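Local coordinates for toll-like receptor 6, Variable lymphocyte receptor B (Mus musculus, PDB 3A79), which probably recognises diacylated bacterial lipopeptides together with TLR2 through its leucine-rich-repeat ectodomain, here fused to part of a hagfish lymphocyte receptor, at residues Met335-Asp340 and Phe357-Gln362; Leu281-Leu286 and Lys305-Glu310; Val327-Asn332 and Ile344-Pro349. All coordinates share one frame; numbering follows the deposited sequence.

Contact 1. Residues Met335-Asp340 and Phe357-Gln362; sequences MLSISD and FLNFTQ. With NAG (2-acetamido-2-deoxy-beta-D-glucopyranose), chain G.
Ser339 OG is held between protein and sugar: it accepts the backbone N-H of Thr361, with Thr361 N at 3.3 Å, and makes a weak, long bond to O5 of the N-acetylglucosamine joined to Asn359 ND2. That glycosylated amide is braced in turn by Thr361, two residues on in the same segment, with Thr361 OG1 donating to Asn359 OD1 at 3.1 Å in the plane of the amide carbonyl, which probably restrains rotation of the Asn359 amide about its own side chain. Around these groups Met335-Ser339 and Phe357-Asn359 run side by side, their short axes 4.9 Å apart and 3° from parallel. Backbone bonds join the strands, as from Leu336 N to Phe357 O, and the pairing goes on past their ends with Asp340 N to Thr361 O.

On the glycan-bearing face, Phe357 has CG trans to its backbone N (chi1 178°), which lays the ring alongside the neighbouring strand. The bend of Met335 at chi3 brings CE over one ring face in a CH-pi contact, 4.0 Å from the centroid, and SD, oblique to the ring, makes the pair a Met-aromatic contact. Ser337 OG meets the rim in the ring plane, 3.4 Å from Phe357 CE2. The reverse face is apolar. There Leu336 CB touches Leu358 CD2, and Ile338 CB lies 3.8 Å from Phe360 CD2. At the far end the Asp340 carboxylate and Gln362 amide point the same way, but their chief partners are His311 and Arg386. In-register parallel strands with leucine and other apolar side chains turned inward are characteristic of the concave wall of a leucine-rich-repeat solenoid, to which this receptor adds a glycan.

Contact 2. Residues Leu281-Leu286 and Lys305-Glu310; sequences LNIYNL and KSLMIE. With NAG (2-acetamido-2-deoxy-beta-D-glucopyranose), chain F; NAG (2-acetamido-2-deoxy-beta-D-glucopyranose), chain C; NAG (2-acetamido-2-deoxy-beta-D-glucopyranose), chain G.
This is a parallel strand pairing in the middle of the TLR6 leucine-rich-repeat arc, joining Leu281-Tyr284 to Ser306-Glu310 on its concave wall. The short axes lie 4.8 Å apart and diverge by 6°, and five backbone bonds zip the strands together, from Leu281 N to Ser306 O (2.8 Å) up to Asn285 N to Glu310 O (3.0 Å). The last bond holds the corner where Asn285, in a left-handed backbone conformation, turns the chain while its ND2 carries a separate N-acetylglucosamine.

Beneath the strands, toward helix 263-273, Leu281 and Leu307 point the same way, with Leu307 CD1 3.6 Å from Leu281 CG; Ile283 and Ile309 continue this row more loosely through their CD1 atoms. On the opposite face Met308 starts out with CG anti to the backbone N (chi1 -161°) and then folds at chi2 and chi3. Its CB passes 3.5 Å from Asn282 OD1, and its CE comes over one face of the Tyr284 ring, near the rim and 4.2 Å from CZ. SD stands obliquely to the ring, completing a Met-aromatic contact.

Beyond the methionine, the extended Glu310 side chain carries its carboxylate past Tyr284 CE1 and up to the glycan rooted on Asn359. O6 of the first sugar (chain G) donates to Glu310 OE1 at 2.8 Å, and N2 of the second (chain C) to Glu310 OE2 at 3.0 Å. Each carboxylate oxygen thus receives a hydrogen from a different sugar unit, consistent with a charged Glu310 that fixes the stem of a glycan rooted two strands away against the concave surface.

Contact 3. Residues Val327-Asn332 and Ile344-Pro349; sequences VFAEMN and IHMVCP
Phe328 meets Met346 where the convex side of the TLR6 leucine-rich-repeat solenoid is built, the last turn of helix 321-329 packing against the irregular chain that follows strand 335-339. The touch is slight: Phe328 CB lies 4.5 Å from Met346 SD, and beyond CB the phenyl ring leads away from the loop, to Leu307 and Ile309 under the strands. Met346 reaches the helix from the loop: with CG anti to the backbone N (chi1 179°), its chain bends at chi2 and chi3 and carries SD to the helix end.

Ala329 comes next and carries most of the contact. Its methyl points toward the loop, with CB 4.3 Å from Met346 SD, 3.6 Å from Val347 O and 4.1 Å from Val347 CG1. The methyl thus meets the backbone carbonyl of Val347 as well as its side chain. Glu330 then leaves helical geometry, and the turn is tied off by a bond from Met331 N to Phe328 O at 3.0 Å.

No hydrogen bond crosses between Val327-Asn332 and Ile344-Pro349; the junction is held by van der Waals contact. Nearby, the loop is anchored by the Cys348-Cys373 disulfide and by a bond from Ile344 N to Tyr325 OH, and His345 stacks on an aromatic side chain of the other protein's chain. At Pro349, the last residue of the segment, the ring sets both CB and CG 4.0 Å from Ala329 O.

How the contacts relate
Contacts 1 and 2 belong to one parallel strand ladder, their centres 9 Å apart, and are separated by the pairing of 306-314 with 335-339. That pairing rests on probable hydrogen bonds of 2.8 Å, Ser337 O to Ile309 N and Ser339 N to Ile309 O. The glycan attached in contact 1 crosses this step to the acidic residue of contact 2, so a single sugar stem spans both. Contact 3 lies on the other side of the strands, its centre 11 Å from that of contact 1 and 15 Å from that of contact 2. Its aromatic residue joins both to the convex layer, with Phe328 CG 3.8 Å from Ile338 CD1 and Phe328 CE2 3.6 Å from Ile309 CD1.

Contact 1. Residues Met335-Asp340 and Phe357-Gln362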
loop_
_atom_site.group_PDB
_atom_site.type_symbol
_atom_site.label_atom_id
_atom_site.label_comp_id
_atom_site.label_asym_id
_atom_site.label_seq_id
_atom_site.Cartn_x
_atom_site.Cartn_y
_atom_site.Cartn_z
ATOM N N MET B 335 19.468 -19.165 3.204
ATOM C CA MET B 335 19.066 -17.805 2.872
ATOM C C MET B 335 18.331 -17.675 1.545
ATOM O O MET B 335 18.835 -18.096 0.507
ATOM C CB MET B 335 20.278 -16.888 2.867
ATOM C CG MET B 335 21.155 -17.035 4.076
ATOM S SD MET B 335 22.731 -16.254 3.749
ATOM C CE MET B 335 22.177 -14.564 3.482
ATOM N N LEU B 336 17.140 -17.080 1.599
ATOM C CA LEU B 336 16.362 -16.755 0.412
ATOM C C LEU B 336 16.011 -15.279 0.412
ATOM O O LEU B 336 15.369 -14.805 1.343
ATOM C CB LEU B 336 15.070 -17.562 0.368
ATOM C CG LEU B 336 14.197 -17.269 -0.855
ATOM C CD1 LEU B 336 14.956 -17.565 -2.137
ATOM C CD2 LEU B 336 12.905 -18.062 -0.814
ATOM N N SER B 337 16.450 -14.565 -0.621
ATOM C CA SER B 337 15.999 -13.203 -0.876
ATOM C C SER B 337 15.236 -13.153 -2.203
ATOM O O SER B 337 15.736 -13.612 -3.223
ATOM C CB SER B 337 17.181 -12.225 -0.935
ATOM O OG SER B 337 17.907 -12.147 0.285
ATOM N N ILE B 338 14.024 -12.608 -2.189
ATOM C CA ILE B 338 13.315 -12.305 -3.430
ATOM C C ILE B 338 12.764 -10.891 -3.394
ATOM O O ILE B 338 11.803 -10.637 -2.682
ATOM C CB ILE B 338 12.130 -13.220 -3.654
ATOM C CG1 ILE B 338 12.597 -14.646 -3.953
ATOM C CG2 ILE B 338 11.271 -12.659 -4.788
ATOM C CD1 ILE B 338 11.463 -15.648 -4.051
ATOM N N SER B 339 13.350 -9.987 -4.180
ATOM C CA SER B 339 13.062 -8.548 -4.070
ATOM C C SER B 339 12.691 -7.847 -5.385
ATOM O O SER B 339 13.111 -8.252 -6.465
ATOM C CB SER B 339 14.262 -7.827 -3.445
ATOM O OG SER B 339 14.580 -8.371 -2.176
ATOM N N ASP B 340 11.915 -6.775 -5.281
ATOM C CA ASP B 340 11.535 -5.988 -6.455
ATOM C C ASP B 340 10.805 -6.825 -7.522
ATOM O O ASP B 340 11.231 -6.905 -8.673
ATOM C CB ASP B 340 12.769 -5.311 -7.044
ATOM C CG ASP B 340 12.434 -4.301 -8.125
ATOM O OD1 ASP B 340 11.238 -3.978 -8.331
ATOM O OD2 ASP B 340 13.396 -3.830 -8.770
ATOM N N PHE B 357 17.340 -16.959 7.075
ATOM C CA PHE B 357 17.374 -15.608 6.545
ATOM C C PHE B 357 16.372 -15.426 5.415
ATOM O O PHE B 357 16.379 -16.160 4.435
ATOM C CB PHE B 357 18.770 -15.274 6.057
ATOM C CG PHE B 357 18.883 -13.919 5.441
ATOM C CD1 PHE B 357 19.174 -12.814 6.222
ATOM C CD2 PHE B 357 18.710 -13.750 4.072
ATOM C CE1 PHE B 357 19.282 -11.562 5.649
ATOM C CE2 PHE B 357 18.819 -12.499 3.494
ATOM C CZ PHE B 357 19.102 -11.402 4.283
ATOM N N LEU B 358 15.500 -14.439 5.568
ATOM C CA LEU B 358 14.483 -14.147 4.569
ATOM C C LEU B 358 14.420 -12.646 4.312
ATOM O O LEU B 358 14.337 -11.854 5.247
ATOM C CB LEU B 358 13.130 -14.695 5.021
ATOM C CG LEU B 358 13.037 -16.220 4.938
ATOM C CD1 LEU B 358 11.700 -16.692 5.444
ATOM C CD2 LEU B 358 13.277 -16.714 3.513
ATOM N N ASN B 359 14.493 -12.265 3.041
ATOM C CA ASN B 359 14.528 -10.868 2.628
ATOM C C ASN B 359 13.641 -10.701 1.410
ATOM O O ASN B 359 14.060 -10.967 0.291
ATOM C CB ASN B 359 15.974 -10.444 2.325
ATOM C CG ASN B 359 16.096 -9.007 1.796
ATOM O OD1 ASN B 359 15.102 -8.339 1.522
ATOM N ND2 ASN B 359 17.347 -8.543 1.644
ATOM N N PHE B 360 12.400 -10.287 1.642
ATOM C CA PHE B 360 11.453 -10.038 0.562
ATOM C C PHE B 360 11.183 -8.551 0.423
ATOM O O PHE B 360 10.072 -8.089 0.676
ATOM C CB PHE B 360 10.147 -10.788 0.810
ATOM C CG PHE B 360 10.328 -12.273 0.950
ATOM C CD1 PHE B 360 10.271 -12.881 2.195
ATOM C CD2 PHE B 360 10.574 -13.062 -0.163
ATOM C CE1 PHE B 360 10.437 -14.247 2.322
ATOM C CE2 PHE B 360 10.742 -14.430 -0.043
ATOM C CZ PHE B 360 10.674 -15.024 1.202
ATOM N N THR B 361 12.212 -7.810 0.018
ATOM C CA THR B 361 12.121 -6.356 -0.105
ATOM C C THR B 361 11.365 -5.920 -1.355
ATOM O O THR B 361 11.511 -6.507 -2.428
ATOM C CB THR B 361 13.520 -5.688 -0.129
ATOM O OG1 THR B 361 13.974 -5.449 1.206
ATOM C CG2 THR B 361 13.453 -4.363 -0.852
ATOM N N GLN B 362 10.555 -4.882 -1.200
ATOM C CA GLN B 362 9.918 -4.227 -2.331
ATOM C C GLN B 362 9.117 -5.169 -3.226
ATOM O O GLN B 362 9.368 -5.283 -4.421
ATOM C CB GLN B 362 10.955 -3.472 -3.157
ATOM C CG GLN B 362 10.343 -2.525 -4.180
ATOM C CD GLN B 362 11.389 -1.684 -4.872
ATOM O OE1 GLN B 362 12.313 -1.184 -4.234
ATOM N NE2 GLN B 362 11.255 -1.528 -6.182
HETATM C C1 NAG G . 17.433 -7.218 1.067
HETATM C C2 NAG G . 18.824 -6.690 1.427
HETATM C C3 NAG G . 19.230 -5.422 0.671
HETATM C C4 NAG G . 18.826 -5.427 -0.805
HETATM C C5 NAG G . 17.419 -5.995 -0.985
HETATM C C6 NAG G . 17.120 -6.211 -2.457
HETATM C C7 NAG G . 19.684 -7.099 3.680
HETATM C C8 NAG G . 19.734 -6.608 5.101
HETATM N N2 NAG G . 18.891 -6.412 2.850
HETATM O O3 NAG G . 20.625 -5.208 0.797
HETATM O O4 NAG G . 18.936 -4.094 -1.299
HETATM O O5 NAG G . 17.276 -7.238 -0.333
HETATM O O6 NAG G . 18.210 -6.895 -3.035
HETATM O O7 NAG G . 20.346 -8.083 3.332
#

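Contact 2. Residues Leu281-Leu286 and Lys305-Glu310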
loop_
_atom_site.group_PDB
_atom_site.type_symbol
_atom_site.label_atom_id
_atom_site.label_comp_id
_atom_site.label_asym_id
_atom_site.label_seq_id
_atom_site.Cartn_x
_atom_site.Cartn_y
_atom_site.Cartn_z
ATOM N N LEU B 281 23.815 -18.435 -5.332
ATOM C CA LEU B 281 23.173 -18.257 -6.627
ATOM C C LEU B 281 22.440 -16.924 -6.672
ATOM O O LEU B 281 21.620 -16.640 -5.801
ATOM C CB LEU B 281 22.184 -19.387 -6.869
ATOM C CG LEU B 281 21.487 -19.339 -8.215
ATOM C CD1 LEU B 281 22.525 -19.146 -9.294
ATOM C CD2 LEU B 281 20.742 -20.623 -8.419
ATOM N N ASN B 282 22.740 -16.103 -7.676
ATOM C CA ASN B 282 22.118 -14.781 -7.806
ATOM C C ASN B 282 21.480 -14.572 -9.167
ATOM O O ASN B 282 22.071 -14.892 -10.195
ATOM C CB ASN B 282 23.143 -13.674 -7.572
ATOM C CG ASN B 282 23.971 -13.903 -6.334
ATOM O OD1 ASN B 282 23.502 -13.698 -5.218
ATOM N ND2 ASN B 282 25.217 -14.331 -6.521
ATOM N N ILE B 283 20.274 -14.026 -9.169
ATOM C CA ILE B 283 19.570 -13.745 -10.414
ATOM C C ILE B 283 19.103 -12.286 -10.435
ATOM O O ILE B 283 18.502 -11.809 -9.480
ATOM C CB ILE B 283 18.385 -14.720 -10.613
ATOM C CG1 ILE B 283 18.898 -16.152 -10.706
ATOM C CG2 ILE B 283 17.578 -14.354 -11.841
ATOM C CD1 ILE B 283 17.833 -17.199 -10.487
ATOM N N TYR B 284 19.402 -11.585 -11.522
ATOM C CA TYR B 284 19.101 -10.159 -11.660
ATOM C C TYR B 284 18.257 -9.906 -12.902
ATOM O O TYR B 284 18.629 -10.314 -13.992
ATOM C CB TYR B 284 20.400 -9.367 -11.788
ATOM C CG TYR B 284 21.126 -9.110 -10.486
ATOM C CD1 TYR B 284 20.733 -8.071 -9.650
ATOM C CD2 TYR B 284 22.221 -9.883 -10.101
ATOM C CE1 TYR B 284 21.397 -7.815 -8.456
ATOM C CE2 TYR B 284 22.894 -9.634 -8.904
ATOM C CZ TYR B 284 22.473 -8.597 -8.088
ATOM O OH TYR B 284 23.116 -8.326 -6.901
ATOM N N ASN B 285 17.129 -9.221 -12.749
ATOM C CA ASN B 285 16.288 -8.888 -13.903
ATOM C C ASN B 285 15.810 -10.166 -14.612
ATOM O O ASN B 285 16.072 -10.395 -15.791
ATOM C CB ASN B 285 17.037 -7.903 -14.826
ATOM C CG ASN B 285 16.291 -7.563 -16.106
ATOM O OD1 ASN B 285 15.057 -7.611 -16.175
ATOM N ND2 ASN B 285 17.065 -7.186 -17.134
ATOM N N LEU B 286 15.090 -10.987 -13.854
ATOM C CA LEU B 286 14.397 -12.167 -14.364
ATOM C C LEU B 286 13.031 -11.822 -14.982
ATOM O O LEU B 286 12.303 -10.980 -14.452
ATOM C CB LEU B 286 14.208 -13.175 -13.223
ATOM C CG LEU B 286 13.300 -14.384 -13.431
ATOM C CD1 LEU B 286 13.947 -15.334 -14.400
ATOM C CD2 LEU B 286 13.050 -15.065 -12.108
ATOM N N LYS B 305 23.940 -22.177 -0.239
ATOM C CA LYS B 305 23.685 -21.455 0.991
ATOM C C LYS B 305 22.647 -20.363 0.743
ATOM O O LYS B 305 21.865 -20.039 1.639
ATOM C CB LYS B 305 24.984 -20.856 1.532
ATOM C CG LYS B 305 24.832 -20.034 2.802
ATOM C CD LYS B 305 26.206 -19.701 3.385
ATOM C CE LYS B 305 26.133 -18.683 4.522
ATOM N NZ LYS B 305 27.505 -18.296 4.952
ATOM N N SER B 306 22.619 -19.823 -0.478
ATOM C CA SER B 306 21.835 -18.615 -0.753
ATOM C C SER B 306 21.291 -18.446 -2.160
ATOM O O SER B 306 22.052 -18.309 -3.108
ATOM C CB SER B 306 22.661 -17.360 -0.434
ATOM O OG SER B 306 22.337 -16.310 -1.338
ATOM N N LEU B 307 19.968 -18.395 -2.281
ATOM C CA LEU B 307 19.330 -17.883 -3.492
ATOM C C LEU B 307 18.988 -16.407 -3.307
ATOM O O LEU B 307 18.520 -15.985 -2.248
ATOM C CB LEU B 307 18.069 -18.669 -3.827
ATOM C CG LEU B 307 17.474 -18.321 -5.188
ATOM C CD1 LEU B 307 18.537 -18.457 -6.256
ATOM C CD2 LEU B 307 16.293 -19.226 -5.484
ATOM N N MET B 308 19.238 -15.615 -4.337
ATOM C CA MET B 308 18.957 -14.193 -4.267
ATOM C C MET B 308 18.415 -13.709 -5.605
ATOM O O MET B 308 19.139 -13.677 -6.601
ATOM C CB MET B 308 20.224 -13.424 -3.923
ATOM C CG MET B 308 19.958 -12.035 -3.385
ATOM S SD MET B 308 20.761 -10.718 -4.308
ATOM C CE MET B 308 19.707 -10.685 -5.739
ATOM N N ILE B 309 17.138 -13.341 -5.627
ATOM C CA ILE B 309 16.494 -12.859 -6.841
ATOM C C ILE B 309 16.091 -11.396 -6.672
ATOM O O ILE B 309 15.518 -11.019 -5.649
ATOM C CB ILE B 309 15.261 -13.706 -7.187
ATOM C CG1 ILE B 309 15.611 -15.190 -7.110
ATOM C CG2 ILE B 309 14.770 -13.382 -8.571
ATOM C CD1 ILE B 309 14.615 -16.086 -7.803
ATOM N N GLU B 310 16.403 -10.572 -7.670
ATOM C CA GLU B 310 16.110 -9.144 -7.601
ATOM C C GLU B 310 15.650 -8.589 -8.929
ATOM O O GLU B 310 16.329 -8.729 -9.939
ATOM C CB GLU B 310 17.318 -8.338 -7.109
ATOM C CG GLU B 310 16.936 -6.955 -6.575
ATOM C CD GLU B 310 18.131 -6.080 -6.200
ATOM O OE1 GLU B 310 19.120 -6.597 -5.622
ATOM O OE2 GLU B 310 18.063 -4.860 -6.477
HETATM C C1 NAG F . 16.342 -6.802 -18.326
HETATM C C2 NAG F . 17.098 -5.533 -18.742
HETATM C C3 NAG F . 16.854 -5.082 -20.175
HETATM C C4 NAG F . 16.633 -6.227 -21.168
HETATM C C5 NAG F . 15.906 -7.441 -20.595
HETATM C C6 NAG F . 16.045 -8.612 -21.565
HETATM C C7 NAG F . 17.671 -3.834 -17.054
HETATM C C8 NAG F . 17.163 -3.393 -15.714
HETATM N N2 NAG F . 16.772 -4.416 -17.867
HETATM O O3 NAG F . 17.995 -4.353 -20.573
HETATM O O4 NAG F . 15.926 -5.728 -22.292
HETATM O O5 NAG F . 16.404 -7.809 -19.323
HETATM O O6 NAG F . 15.361 -9.751 -21.088
HETATM O O7 NAG F . 18.858 -3.642 -17.333
HETATM C C1 NAG C . 19.661 -4.012 -2.548
HETATM C C2 NAG C . 19.046 -2.921 -3.441
HETATM C C3 NAG C . 19.951 -2.560 -4.609
HETATM C C4 NAG C . 21.333 -2.191 -4.081
HETATM C C5 NAG C . 21.890 -3.393 -3.324
HETATM C C6 NAG C . 23.238 -3.088 -2.686
HETATM C C7 NAG C . 16.638 -2.644 -3.487
HETATM C C8 NAG C . 15.351 -2.946 -4.216
HETATM N N2 NAG C . 17.729 -3.256 -3.947
HETATM O O3 NAG C . 19.358 -1.550 -5.404
HETATM O O4 NAG C . 22.174 -1.815 -5.157
HETATM O O5 NAG C . 21.031 -3.797 -2.277
HETATM O O6 NAG C . 23.055 -2.179 -1.622
HETATM O O7 NAG C . 16.666 -1.881 -2.508
HETATM C C1 NAG G . 17.433 -7.218 1.067
HETATM C C2 NAG G . 18.824 -6.690 1.427
HETATM C C3 NAG G . 19.230 -5.422 0.671
HETATM C C4 NAG G . 18.826 -5.427 -0.805
HETATM C C5 NAG G . 17.419 -5.995 -0.985
HETATM C C6 NAG G . 17.120 -6.211 -2.457
HETATM C C7 NAG G . 19.684 -7.099 3.680
HETATM C C8 NAG G . 19.734 -6.608 5.101
HETATM N N2 NAG G . 18.891 -6.412 2.850
HETATM O O3 NAG G . 20.625 -5.208 0.797
HETATM O O4 NAG G . 18.936 -4.094 -1.299
HETATM O O5 NAG G . 17.276 -7.238 -0.333
HETATM O O6 NAG G . 18.210 -6.895 -3.035
HETATM O O7 NAG G . 20.346 -8.083 3.332
#

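Contact 3. Residues Val327-Asn332 and Ile344-Pro349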
loop_
_atom_site.group_PDB
_atom_site.type_symbol
_atom_site.label_atom_id
_atom_site.label_comp_id
_atom_site.label_asym_id
_atom_site.label_seq_id
_atom_site.Cartn_x
_atom_site.Cartn_y
_atom_site.Cartn_z
ATOM N N VAL B 327 7.728 -23.647 -5.291
ATOM C CA VAL B 327 9.072 -23.854 -5.827
ATOM C C VAL B 327 10.160 -23.160 -5.000
ATOM O O VAL B 327 11.291 -23.636 -4.944
ATOM C CB VAL B 327 9.140 -23.384 -7.290
ATOM C CG1 VAL B 327 10.577 -23.219 -7.753
ATOM C CG2 VAL B 327 8.375 -24.353 -8.178
ATOM N N PHE B 328 9.817 -22.040 -4.362
ATOM C CA PHE B 328 10.734 -21.360 -3.444
ATOM C C PHE B 328 10.505 -21.771 -1.993
ATOM O O PHE B 328 11.449 -21.954 -1.241
ATOM C CB PHE B 328 10.594 -19.838 -3.538
ATOM C CG PHE B 328 10.847 -19.290 -4.897
ATOM C CD1 PHE B 328 9.792 -18.903 -5.705
ATOM C CD2 PHE B 328 12.138 -19.161 -5.373
ATOM C CE1 PHE B 328 10.021 -18.399 -6.968
ATOM C CE2 PHE B 328 12.371 -18.657 -6.637
ATOM C CZ PHE B 328 11.309 -18.278 -7.436
ATOM N N ALA B 329 9.247 -21.892 -1.591
ATOM C CA ALA B 329 8.945 -22.125 -0.188
ATOM C C ALA B 329 9.572 -23.424 0.304
ATOM O O ALA B 329 10.133 -23.479 1.403
ATOM C CB ALA B 329 7.452 -22.122 0.033
ATOM N N GLU B 330 9.493 -24.458 -0.532
ATOM C CA GLU B 330 10.043 -25.776 -0.210
ATOM C C GLU B 330 11.553 -25.904 -0.461
ATOM O O GLU B 330 12.051 -27.016 -0.609
ATOM C CB GLU B 330 9.328 -26.884 -1.003
ATOM C CG GLU B 330 7.813 -26.747 -1.140
ATOM C CD GLU B 330 7.167 -28.026 -1.663
ATOM O OE1 GLU B 330 6.241 -27.957 -2.510
ATOM O OE2 GLU B 330 7.594 -29.111 -1.218
ATOM N N MET B 331 12.280 -24.792 -0.524
ATOM C CA MET B 331 13.730 -24.852 -0.736
ATOM C C MET B 331 14.447 -25.108 0.576
ATOM O O MET B 331 14.053 -24.577 1.618
ATOM C CB MET B 331 14.276 -23.572 -1.381
ATOM C CG MET B 331 13.943 -23.422 -2.854
ATOM S SD MET B 331 14.614 -21.929 -3.612
ATOM C CE MET B 331 14.506 -22.433 -5.326
ATOM N N ASN B 332 15.495 -25.927 0.517
ATOM C CA ASN B 332 16.237 -26.318 1.713
ATOM C C ASN B 332 17.597 -25.639 1.833
ATOM O O ASN B 332 18.617 -26.291 2.069
ATOM C CB ASN B 332 16.385 -27.837 1.806
ATOM C CG ASN B 332 17.168 -28.424 0.645
ATOM O OD1 ASN B 332 17.302 -27.799 -0.407
ATOM N ND2 ASN B 332 17.685 -29.641 0.830
ATOM N N ILE B 344 2.743 -11.152 -4.553
ATOM C CA ILE B 344 1.754 -10.675 -3.590
ATOM C C ILE B 344 1.797 -11.447 -2.271
ATOM O O ILE B 344 1.050 -11.138 -1.333
ATOM C CB ILE B 344 0.340 -10.805 -4.158
ATOM C CG1 ILE B 344 0.063 -12.254 -4.534
ATOM C CG2 ILE B 344 0.165 -9.930 -5.373
ATOM C CD1 ILE B 344 -1.335 -12.481 -5.073
ATOM N N HIS B 345 2.679 -12.441 -2.199
ATOM C CA HIS B 345 2.646 -13.419 -1.116
ATOM C C HIS B 345 3.837 -14.373 -1.124
ATOM O O HIS B 345 4.577 -14.463 -2.106
ATOM C CB HIS B 345 1.361 -14.244 -1.222
ATOM C CG HIS B 345 0.977 -14.926 0.053
ATOM N ND1 HIS B 345 0.454 -14.246 1.130
ATOM C CD2 HIS B 345 1.041 -16.225 0.426
ATOM C CE1 HIS B 345 0.211 -15.096 2.110
ATOM N NE2 HIS B 345 0.563 -16.303 1.710
ATOM N N MET B 346 4.019 -15.081 -0.015
ATOM C CA MET B 346 4.908 -16.236 0.026
ATOM C C MET B 346 4.250 -17.310 0.874
ATOM O O MET B 346 3.704 -17.029 1.946
ATOM C CB MET B 346 6.299 -15.877 0.562
ATOM C CG MET B 346 7.280 -17.048 0.659
ATOM S SD MET B 346 7.537 -17.948 -0.888
ATOM C CE MET B 346 7.825 -16.617 -2.064
ATOM N N VAL B 347 4.282 -18.536 0.368
ATOM C CA VAL B 347 3.659 -19.676 1.022
ATOM C C VAL B 347 4.464 -20.099 2.247
ATOM O O VAL B 347 5.675 -19.922 2.286
ATOM C CB VAL B 347 3.528 -20.847 0.024
ATOM C CG1 VAL B 347 3.398 -22.157 0.738
ATOM C CG2 VAL B 347 2.340 -20.621 -0.882
ATOM N N CYS B 348 3.794 -20.638 3.258
ATOM C CA CYS B 348 4.504 -21.214 4.401
ATOM C C CYS B 348 5.092 -22.599 4.024
ATOM O O CYS B 348 4.415 -23.439 3.414
ATOM C CB CYS B 348 3.581 -21.245 5.644
ATOM S SG CYS B 348 4.143 -22.130 7.136
ATOM N N PRO B 349 6.376 -22.823 4.340
ATOM C CA PRO B 349 6.984 -24.127 4.057
ATOM C C PRO B 349 6.100 -25.285 4.558
ATOM O O PRO B 349 5.566 -25.200 5.670
ATOM C CB PRO B 349 8.292 -24.076 4.850
ATOM C CG PRO B 349 8.595 -22.608 5.033
ATOM C CD PRO B 349 7.325 -21.853 4.925
#